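Local coordinates for extracellular matrix-binding protein EbhA (Staphylococcus aureus, PDB 2DGJ) that probably helps attach the bacterium to the extracellular matrix, as part of a long, rod-like, cell wall-associated adhesin strung together from three-helix bundles, at residues A[136-141]-A[192-197]; A[146-149]-A[155-158]; A[150-155]-A[200-205]. All coordinates share one frame; numbering follows the deposited sequence.

Overall arrangement
The three contacts lie close together on the same side of the chain's centre, where the FIVAR domain range gives way to the GA module. Contact 1 joins 136-141 to 192-197 and along the chain encloses contact 2, which sets 146-149 against 155-158. Their centres are about 9 Å apart, and L197 bridges them by packing on Y148. Contact 3 follows about 7 Å from the centre of contact 2, shares K155 with it and passes to helix 199-215. N147 OD1 is 3.0 Å from A200 N, a probable hydrogen bond between these two. Centres of contacts 1 and 3 are about 14 Å apart, and both touch the second subunit.

Contact 1 (A[136-141]-A[192-197])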
loop_
_atom_site.group_PDB
_atom_site.type_symbol
_atom_site.label_atom_id
_atom_site.label_comp_id
_atom_site.label_asym_id
_atom_site.label_seq_id
_atom_site.Cartn_x
_atom_site.Cartn_y
_atom_site.Cartn_z
ATOM N N ILE A 136 -0.013 -30.912 -5.020
ATOM C CA ILE A 136 0.566 -32.142 -5.553
ATOM C C ILE A 136 1.540 -32.851 -4.610
ATOM O O ILE A 136 2.326 -33.687 -5.048
ATOM C CB ILE A 136 1.305 -31.887 -6.894
ATOM C CG1 ILE A 136 2.601 -31.114 -6.642
ATOM C CG2 ILE A 136 0.406 -31.103 -7.846
ATOM C CD1 ILE A 136 3.500 -31.032 -7.860
ATOM N N ASN A 137 1.499 -32.522 -3.323
ATOM C CA ASN A 137 2.398 -33.173 -2.374
ATOM C C ASN A 137 1.978 -34.609 -2.104
ATOM O O ASN A 137 2.762 -35.405 -1.577
ATOM C CB ASN A 137 2.467 -32.396 -1.055
ATOM C CG ASN A 137 3.514 -31.299 -1.080
ATOM O OD1 ASN A 137 4.419 -31.296 -1.919
ATOM N ND2 ASN A 137 3.402 -30.361 -0.147
ATOM N N ASP A 138 0.738 -34.943 -2.451
ATOM C CA ASP A 138 0.243 -36.299 -2.261
ATOM C C ASP A 138 0.176 -37.019 -3.604
ATOM O O ASP A 138 -0.572 -37.985 -3.757
ATOM C CB ASP A 138 -1.145 -36.295 -1.614
ATOM C CG ASP A 138 -2.179 -35.568 -2.454
ATOM O OD1 ASP A 138 -1.847 -35.123 -3.572
ATOM O OD2 ASP A 138 -3.330 -35.445 -1.986
ATOM N N LYS A 139 0.963 -36.536 -4.566
ATOM C CA LYS A 139 1.022 -37.107 -5.914
ATOM C C LYS A 139 1.207 -38.618 -5.933
ATOM O O LYS A 139 0.319 -39.360 -6.351
ATOM C CB LYS A 139 2.168 -36.472 -6.711
ATOM C CG LYS A 139 2.442 -37.176 -8.027
ATOM C CD LYS A 139 3.771 -36.767 -8.625
ATOM C CE LYS A 139 4.087 -37.628 -9.832
ATOM N NZ LYS A 139 5.390 -37.282 -10.462
ATOM N N ASP A 140 2.376 -39.069 -5.492
ATOM C CA ASP A 140 2.695 -40.491 -5.476
ATOM C C ASP A 140 1.644 -41.375 -4.800
ATOM O O ASP A 140 1.289 -42.439 -5.322
ATOM C CB ASP A 140 4.049 -40.708 -4.805
ATOM C CG ASP A 140 5.175 -39.974 -5.513
ATOM O OD1 ASP A 140 5.305 -40.118 -6.748
ATOM O OD2 ASP A 140 5.935 -39.256 -4.827
ATOM N N ALA A 141 1.154 -40.937 -3.643
ATOM C CA ALA A 141 0.153 -41.697 -2.903
ATOM C C ALA A 141 -1.132 -41.821 -3.713
ATOM O O ALA A 141 -1.708 -42.897 -3.817
ATOM C CB ALA A 141 -0.131 -41.025 -1.563
ATOM N N ARG A 192 -9.164 -29.818 -9.603
ATOM C CA ARG A 192 -10.331 -30.374 -10.277
ATOM C C ARG A 192 -10.111 -31.764 -10.877
ATOM O O ARG A 192 -11.015 -32.606 -10.861
ATOM C CB ARG A 192 -10.825 -29.386 -11.341
ATOM C CG ARG A 192 -11.446 -28.156 -10.691
ATOM C CD ARG A 192 -11.947 -27.094 -11.659
ATOM N NE ARG A 192 -12.674 -26.060 -10.920
ATOM C CZ ARG A 192 -13.044 -24.882 -11.417
ATOM N NH1 ARG A 192 -12.745 -24.558 -12.669
ATOM N NH2 ARG A 192 -13.705 -24.019 -10.651
ATOM N N ALA A 193 -8.912 -32.013 -11.391
ATOM C CA ALA A 193 -8.606 -33.315 -11.975
ATOM C C ALA A 193 -8.572 -34.384 -10.892
ATOM O O ALA A 193 -9.064 -35.492 -11.084
ATOM C CB ALA A 193 -7.270 -33.270 -12.693
ATOM N N LYS A 194 -7.987 -34.042 -9.750
ATOM C CA LYS A 194 -7.871 -34.969 -8.631
ATOM C C LYS A 194 -9.227 -35.264 -8.001
ATOM O O LYS A 194 -9.518 -36.406 -7.639
ATOM C CB LYS A 194 -6.930 -34.391 -7.572
ATOM C CG LYS A 194 -6.733 -35.278 -6.348
ATOM C CD LYS A 194 -6.012 -34.518 -5.246
ATOM C CE LYS A 194 -5.925 -35.337 -3.975
ATOM N NZ LYS A 194 -5.464 -34.496 -2.837
ATOM N N ALA A 195 -10.053 -34.230 -7.874
ATOM C CA ALA A 195 -11.378 -34.383 -7.290
ATOM C C ALA A 195 -12.287 -35.129 -8.250
ATOM O O ALA A 195 -13.402 -35.508 -7.890
ATOM C CB ALA A 195 -11.972 -33.020 -6.971
ATOM N N ALA A 196 -11.808 -35.334 -9.475
ATOM C CA ALA A 196 -12.576 -36.027 -10.497
ATOM C C ALA A 196 -12.365 -37.545 -10.459
ATOM O O ALA A 196 -13.251 -38.300 -10.868
ATOM C CB ALA A 196 -12.218 -35.474 -11.878
ATOM N N LEU A 197 -11.197 -37.987 -9.986
ATOM C CA LEU A 197 -10.902 -39.421 -9.901
ATOM C C LEU A 197 -12.116 -40.141 -9.333
ATOM O O LEU A 197 -12.596 -39.786 -8.267
ATOM C CB LEU A 197 -9.680 -39.673 -9.010
ATOM C CG LEU A 197 -8.271 -39.575 -9.611
ATOM C CD1 LEU A 197 -8.328 -39.367 -11.123
ATOM C CD2 LEU A 197 -7.530 -38.438 -8.939
#
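D138 and K194 form a salt bridge, the lysine nitrogen meeting one carboxylate oxygen, that links the turn before helix 139-144 to helix 180-194. Their side chains come from opposite directions, and OD2 of D138 lies 2.5 Å from NZ of K194. This is very short for an ion pair, so the exact length is doubtful. D138 OD1 stays 3.7 Å from K194 NZ. CE of K194 follows behind its nitrogen, 3.3 Å from D138 OD2. The lysine reaches this far because its chain is extended throughout, with CG opposite the backbone N (chi1 180°). On the other side, a chi1 of 60° sets CG of D138 between its backbone N and carbonyl carbon, which directs the carboxylate toward K194. D138 occupies the N-cap position of helix 139-144, yet its carboxylate makes no capping bond. A negative charge at this helix end would probably be favourable as well.

The close fit is confined to these charged ends. The whole 74 Å² buried comes from these two partly exposed side chains, and no other residues meet across the segments. Tighter packing lies in the same turn, where I136 is buried against A166, E167 and L170 of helix 153-170, while K194 also touches Y159 of that helix. R192 packs on A38 and A195 on I43 of the second subunit. The salt bridge thus spans from helix 180-194 to the start of helix 139-144, with helix 153-170 alongside both and T142 touched by K194 and L197.

Contact 2 (A[146-149]-A[155-158])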
loop_
_atom_site.group_PDB
_atom_site.type_symbol
_atom_site.label_atom_id
_atom_site.label_comp_id
_atom_site.label_asym_id
_atom_site.label_seq_id
_atom_site.Cartn_x
_atom_site.Cartn_y
_atom_site.Cartn_z
ATOM N N GLN A 146 -6.417 -46.919 -5.232
ATOM C CA GLN A 146 -7.468 -47.501 -6.058
ATOM C C GLN A 146 -8.398 -46.459 -6.681
ATOM O O GLN A 146 -8.944 -46.679 -7.765
ATOM C CB GLN A 146 -8.273 -48.487 -5.209
ATOM C CG GLN A 146 -9.355 -49.289 -5.944
ATOM C CD GLN A 146 -10.616 -48.492 -6.189
ATOM O OE1 GLN A 146 -11.023 -47.676 -5.361
ATOM N NE2 GLN A 146 -11.252 -48.737 -7.324
ATOM N N ASN A 147 -8.567 -45.325 -6.008
ATOM C CA ASN A 147 -9.446 -44.279 -6.522
ATOM C C ASN A 147 -8.888 -43.663 -7.799
ATOM O O ASN A 147 -9.640 -43.177 -8.640
ATOM C CB ASN A 147 -9.667 -43.183 -5.482
ATOM C CG ASN A 147 -10.744 -42.194 -5.904
ATOM O OD1 ASN A 147 -11.914 -42.550 -6.027
ATOM N ND2 ASN A 147 -10.347 -40.953 -6.144
ATOM N N TYR A 148 -7.566 -43.676 -7.937
ATOM C CA TYR A 148 -6.937 -43.148 -9.140
ATOM C C TYR A 148 -6.855 -44.276 -10.157
ATOM O O TYR A 148 -7.289 -44.133 -11.302
ATOM C CB TYR A 148 -5.516 -42.651 -8.862
ATOM C CG TYR A 148 -4.718 -42.445 -10.128
ATOM C CD1 TYR A 148 -4.901 -41.313 -10.923
ATOM C CD2 TYR A 148 -3.831 -43.424 -10.579
ATOM C CE1 TYR A 148 -4.232 -41.163 -12.134
ATOM C CE2 TYR A 148 -3.157 -43.286 -11.792
ATOM C CZ TYR A 148 -3.366 -42.155 -12.565
ATOM O OH TYR A 148 -2.726 -42.026 -13.774
ATOM N N LEU A 149 -6.294 -45.398 -9.712
ATOM C CA LEU A 149 -6.117 -46.581 -10.541
ATOM C C LEU A 149 -7.374 -47.034 -11.275
ATOM O O LEU A 149 -7.331 -47.276 -12.479
ATOM C CB LEU A 149 -5.575 -47.733 -9.692
ATOM C CG LEU A 149 -4.068 -48.026 -9.745
ATOM C CD1 LEU A 149 -3.291 -46.845 -10.301
ATOM C CD2 LEU A 149 -3.585 -48.374 -8.349
ATOM N N LYS A 155 -9.989 -39.667 -16.959
ATOM C CA LYS A 155 -9.796 -38.973 -15.691
ATOM C C LYS A 155 -8.370 -39.177 -15.173
ATOM O O LYS A 155 -7.731 -38.232 -14.716
ATOM C CB LYS A 155 -10.804 -39.478 -14.659
ATOM C CG LYS A 155 -12.183 -38.852 -14.783
ATOM C CD LYS A 155 -13.241 -39.683 -14.080
ATOM C CE LYS A 155 -14.403 -38.817 -13.594
ATOM N NZ LYS A 155 -15.030 -37.986 -14.659
ATOM N N ARG A 156 -7.871 -40.407 -15.244
ATOM C CA ARG A 156 -6.513 -40.698 -14.786
ATOM C C ARG A 156 -5.510 -39.875 -15.587
ATOM O O ARG A 156 -4.532 -39.359 -15.042
ATOM C CB ARG A 156 -6.175 -42.185 -14.961
ATOM C CG ARG A 156 -7.003 -43.149 -14.124
ATOM C CD ARG A 156 -6.321 -44.507 -14.064
ATOM N NE ARG A 156 -6.026 -45.017 -15.398
ATOM C CZ ARG A 156 -6.858 -45.756 -16.121
ATOM N NH1 ARG A 156 -8.053 -46.083 -15.646
ATOM N NH2 ARG A 156 -6.495 -46.166 -17.328
ATOM N N ASN A 157 -5.760 -39.765 -16.888
ATOM C CA ASN A 157 -4.882 -39.020 -17.781
ATOM C C ASN A 157 -4.905 -37.528 -17.488
ATOM O O ASN A 157 -3.874 -36.859 -17.559
ATOM C CB ASN A 157 -5.281 -39.269 -19.240
ATOM C CG ASN A 157 -4.782 -40.606 -19.762
ATOM O OD1 ASN A 157 -4.397 -41.485 -18.986
ATOM N ND2 ASN A 157 -4.794 -40.769 -21.084
ATOM N N ALA A 158 -6.082 -37.010 -17.153
ATOM C CA ALA A 158 -6.227 -35.592 -16.856
ATOM C C ALA A 158 -5.430 -35.235 -15.610
ATOM O O ALA A 158 -4.823 -34.170 -15.538
ATOM C CB ALA A 158 -7.698 -35.245 -16.662
#
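R156 lays the aliphatic part of its side chain over one face of the Y148 ring, and these two residues account for most of the 183 Å² buried here. CG of R156 makes a CH-pi contact, 4.2 Å from the centroid of the Y148 ring and 19° off its normal, displaced toward the rim. CB of R156 adds a second touch, 3.6 Å from CE1 of Y148. The tyrosine ring gets there with CG anti to the backbone N (chi1 165°), which carries its far end toward helix 153-170. At that end the hydroxyl gives a weak hydrogen bond, Y148 OH to R156 O, of 3.5 Å.

Beyond CG the arginine bends at chi3 (-54°) and runs past the carbonyl end of helix 146-149. CD of R156 is 3.0 Å from the Y148 carbonyl O, an unusually close approach whose exact length is doubtful, and 3.3 Å from the L149 carbonyl O. The guanidinium stands nearly perpendicular to the ring and does not stack on it; Y148 O lies near its plane at the edge but not close, and L149 O is nearer. Its positive charge probably suits these backbone oxygens. L149 joins chiefly through its backbone, its exposed side chain starting away from the partner helix.

Y148 also touches L197 of the loop before helix 199-215. The short helix and the start of the next are joined through a sharp corner, a short interhelical link within the FIVAR domain, whose all-helical fold belongs to a string of three-helix bundles.

Contact 3 (A[150-155]-A[200-205]); sequences DADESK and AENLRN
D150 and N202 bring the backbones closest, their CA atoms 6.9 Å apart. D150 is the first residue to leave helical angles after helix 146-149; A151 and D152 are then extended, and helix 153-170 starts after D152. The partner segment is helical throughout, part of helix 199-215.

CG of N202 lies anti to its carbonyl carbon, which points the amide at this linker, and the nitrogen grips it twice. ND2 of N202 gives a nearly straight hydrogen bond of 2.9 Å to the carbonyl O of D150 (173° at the hydrogen), lying in the plane of both groups. A second, more bent bond of 3.2 Å joins N202 ND2 to OD1 of D152 (146°). Here the nitrogen comes from above the carboxylate plane, 65° out of it. Two acceptors, one backbone and one side chain, therefore fix the rotation of the amide. D152 is held by N198 through OD2, and D150 OD2 is bonded to Q146 NE2 and to the backbone N of V238. N205 reaches T48 of the second subunit.

An asparagine early in the GA module range thus fastens the interhelical linker of the FIVAR domain, a junction consistent with the connected bundles of this rod-like protein.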
loop_
_atom_site.group_PDB
_atom_site.type_symbol
_atom_site.label_atom_id
_atom_site.label_comp_id
_atom_site.label_asym_id
_atom_site.label_seq_id
_atom_site.Cartn_x
_atom_site.Cartn_y
_atom_site.Cartn_z
ATOM N N ASP A 150 -8.491 -47.148 -10.560
ATOM C CA ASP A 150 -9.736 -47.579 -11.193
ATOM C C ASP A 150 -10.582 -46.420 -11.703
ATOM O O ASP A 150 -11.771 -46.583 -11.971
ATOM C CB ASP A 150 -10.574 -48.437 -10.234
ATOM C CG ASP A 150 -10.001 -49.829 -10.046
ATOM O OD1 ASP A 150 -9.234 -50.271 -10.924
ATOM O OD2 ASP A 150 -10.323 -50.487 -9.034
ATOM N N ALA A 151 -9.968 -45.254 -11.835
ATOM C CA ALA A 151 -10.681 -44.084 -12.331
ATOM C C ALA A 151 -10.768 -44.215 -13.844
ATOM O O ALA A 151 -9.908 -44.855 -14.452
ATOM C CB ALA A 151 -9.922 -42.818 -11.959
ATOM N N ASP A 152 -11.797 -43.629 -14.454
ATOM C CA ASP A 152 -11.924 -43.693 -15.905
ATOM C C ASP A 152 -10.588 -43.246 -16.503
ATOM O O ASP A 152 -9.985 -42.276 -16.040
ATOM C CB ASP A 152 -13.049 -42.775 -16.389
ATOM C CG ASP A 152 -14.397 -43.144 -15.799
ATOM O OD1 ASP A 152 -14.718 -44.350 -15.777
ATOM O OD2 ASP A 152 -15.139 -42.235 -15.366
ATOM N N GLU A 153 -10.125 -43.950 -17.526
ATOM C CA GLU A 153 -8.855 -43.616 -18.151
ATOM C C GLU A 153 -8.692 -42.136 -18.482
ATOM O O GLU A 153 -7.611 -41.581 -18.297
ATOM C CB GLU A 153 -8.642 -44.453 -19.415
ATOM C CG GLU A 153 -7.468 -43.977 -20.259
ATOM C CD GLU A 153 -7.047 -44.978 -21.318
ATOM O OE1 GLU A 153 -7.924 -45.630 -21.925
ATOM O OE2 GLU A 153 -5.827 -45.104 -21.548
ATOM N N SER A 154 -9.751 -41.499 -18.973
ATOM C CA SER A 154 -9.667 -40.084 -19.323
ATOM C C SER A 154 -9.397 -39.258 -18.075
ATOM O O SER A 154 -8.674 -38.262 -18.127
ATOM C CB SER A 154 -10.962 -39.599 -19.980
ATOM O OG SER A 154 -11.968 -39.373 -19.010
ATOM N N LYS A 155 -9.989 -39.667 -16.959
ATOM C CA LYS A 155 -9.796 -38.973 -15.691
ATOM C C LYS A 155 -8.370 -39.177 -15.173
ATOM O O LYS A 155 -7.731 -38.232 -14.716
ATOM C CB LYS A 155 -10.804 -39.478 -14.659
ATOM C CG LYS A 155 -12.183 -38.852 -14.783
ATOM C CD LYS A 155 -13.241 -39.683 -14.080
ATOM C CE LYS A 155 -14.403 -38.817 -13.594
ATOM N NZ LYS A 155 -15.030 -37.986 -14.659
ATOM N N ALA A 200 -13.296 -45.043 -6.844
ATOM C CA ALA A 200 -14.131 -45.455 -5.723
ATOM C C ALA A 200 -15.553 -45.726 -6.194
ATOM O O ALA A 200 -16.162 -46.731 -5.820
ATOM C CB ALA A 200 -14.128 -44.378 -4.658
ATOM N N GLU A 201 -16.082 -44.821 -7.014
ATOM C CA GLU A 201 -17.436 -44.969 -7.535
ATOM C C GLU A 201 -17.554 -46.076 -8.575
ATOM O O GLU A 201 -18.556 -46.778 -8.620
ATOM C CB GLU A 201 -17.933 -43.651 -8.132
ATOM C CG GLU A 201 -18.189 -42.573 -7.097
ATOM C CD GLU A 201 -17.023 -41.614 -6.931
ATOM O OE1 GLU A 201 -15.856 -42.062 -6.970
ATOM O OE2 GLU A 201 -17.279 -40.406 -6.749
ATOM N N ASN A 202 -16.543 -46.231 -9.422
ATOM C CA ASN A 202 -16.581 -47.286 -10.433
ATOM C C ASN A 202 -16.622 -48.673 -9.784
ATOM O O ASN A 202 -17.249 -49.596 -10.307
ATOM C CB ASN A 202 -15.366 -47.193 -11.358
ATOM C CG ASN A 202 -15.484 -46.067 -12.362
ATOM O OD1 ASN A 202 -16.585 -45.606 -12.672
ATOM N ND2 ASN A 202 -14.346 -45.628 -12.893
ATOM N N LEU A 203 -15.947 -48.815 -8.648
ATOM C CA LEU A 203 -15.904 -50.090 -7.934
ATOM C C LEU A 203 -17.256 -50.422 -7.313
ATOM O O LEU A 203 -17.693 -51.573 -7.336
ATOM C CB LEU A 203 -14.830 -50.053 -6.844
ATOM C CG LEU A 203 -14.743 -51.304 -5.965
ATOM C CD1 LEU A 203 -14.445 -52.524 -6.827
ATOM C CD2 LEU A 203 -13.664 -51.104 -4.907
ATOM N N ARG A 204 -17.912 -49.414 -6.751
ATOM C CA ARG A 204 -19.221 -49.610 -6.134
ATOM C C ARG A 204 -20.226 -50.053 -7.203
ATOM O O ARG A 204 -20.986 -50.997 -6.997
ATOM C CB ARG A 204 -19.692 -48.310 -5.480
ATOM C CG ARG A 204 -20.832 -48.477 -4.489
ATOM C CD ARG A 204 -20.334 -48.677 -3.052
ATOM N NE ARG A 204 -20.306 -50.075 -2.627
ATOM C CZ ARG A 204 -19.225 -50.851 -2.627
ATOM N NH1 ARG A 204 -18.051 -50.370 -3.022
ATOM N NH2 ARG A 204 -19.314 -52.106 -2.212
ATOM N N ASN A 205 -20.222 -49.370 -8.343
ATOM C CA ASN A 205 -21.123 -49.713 -9.444
ATOM C C ASN A 205 -20.735 -51.066 -10.033
ATOM O O ASN A 205 -21.591 -51.866 -10.417
ATOM C CB ASN A 205 -21.063 -48.641 -10.541
ATOM C CG ASN A 205 -21.653 -47.315 -10.094
ATOM O OD1 ASN A 205 -22.786 -47.259 -9.617
ATOM N ND2 ASN A 205 -20.887 -46.239 -10.253
#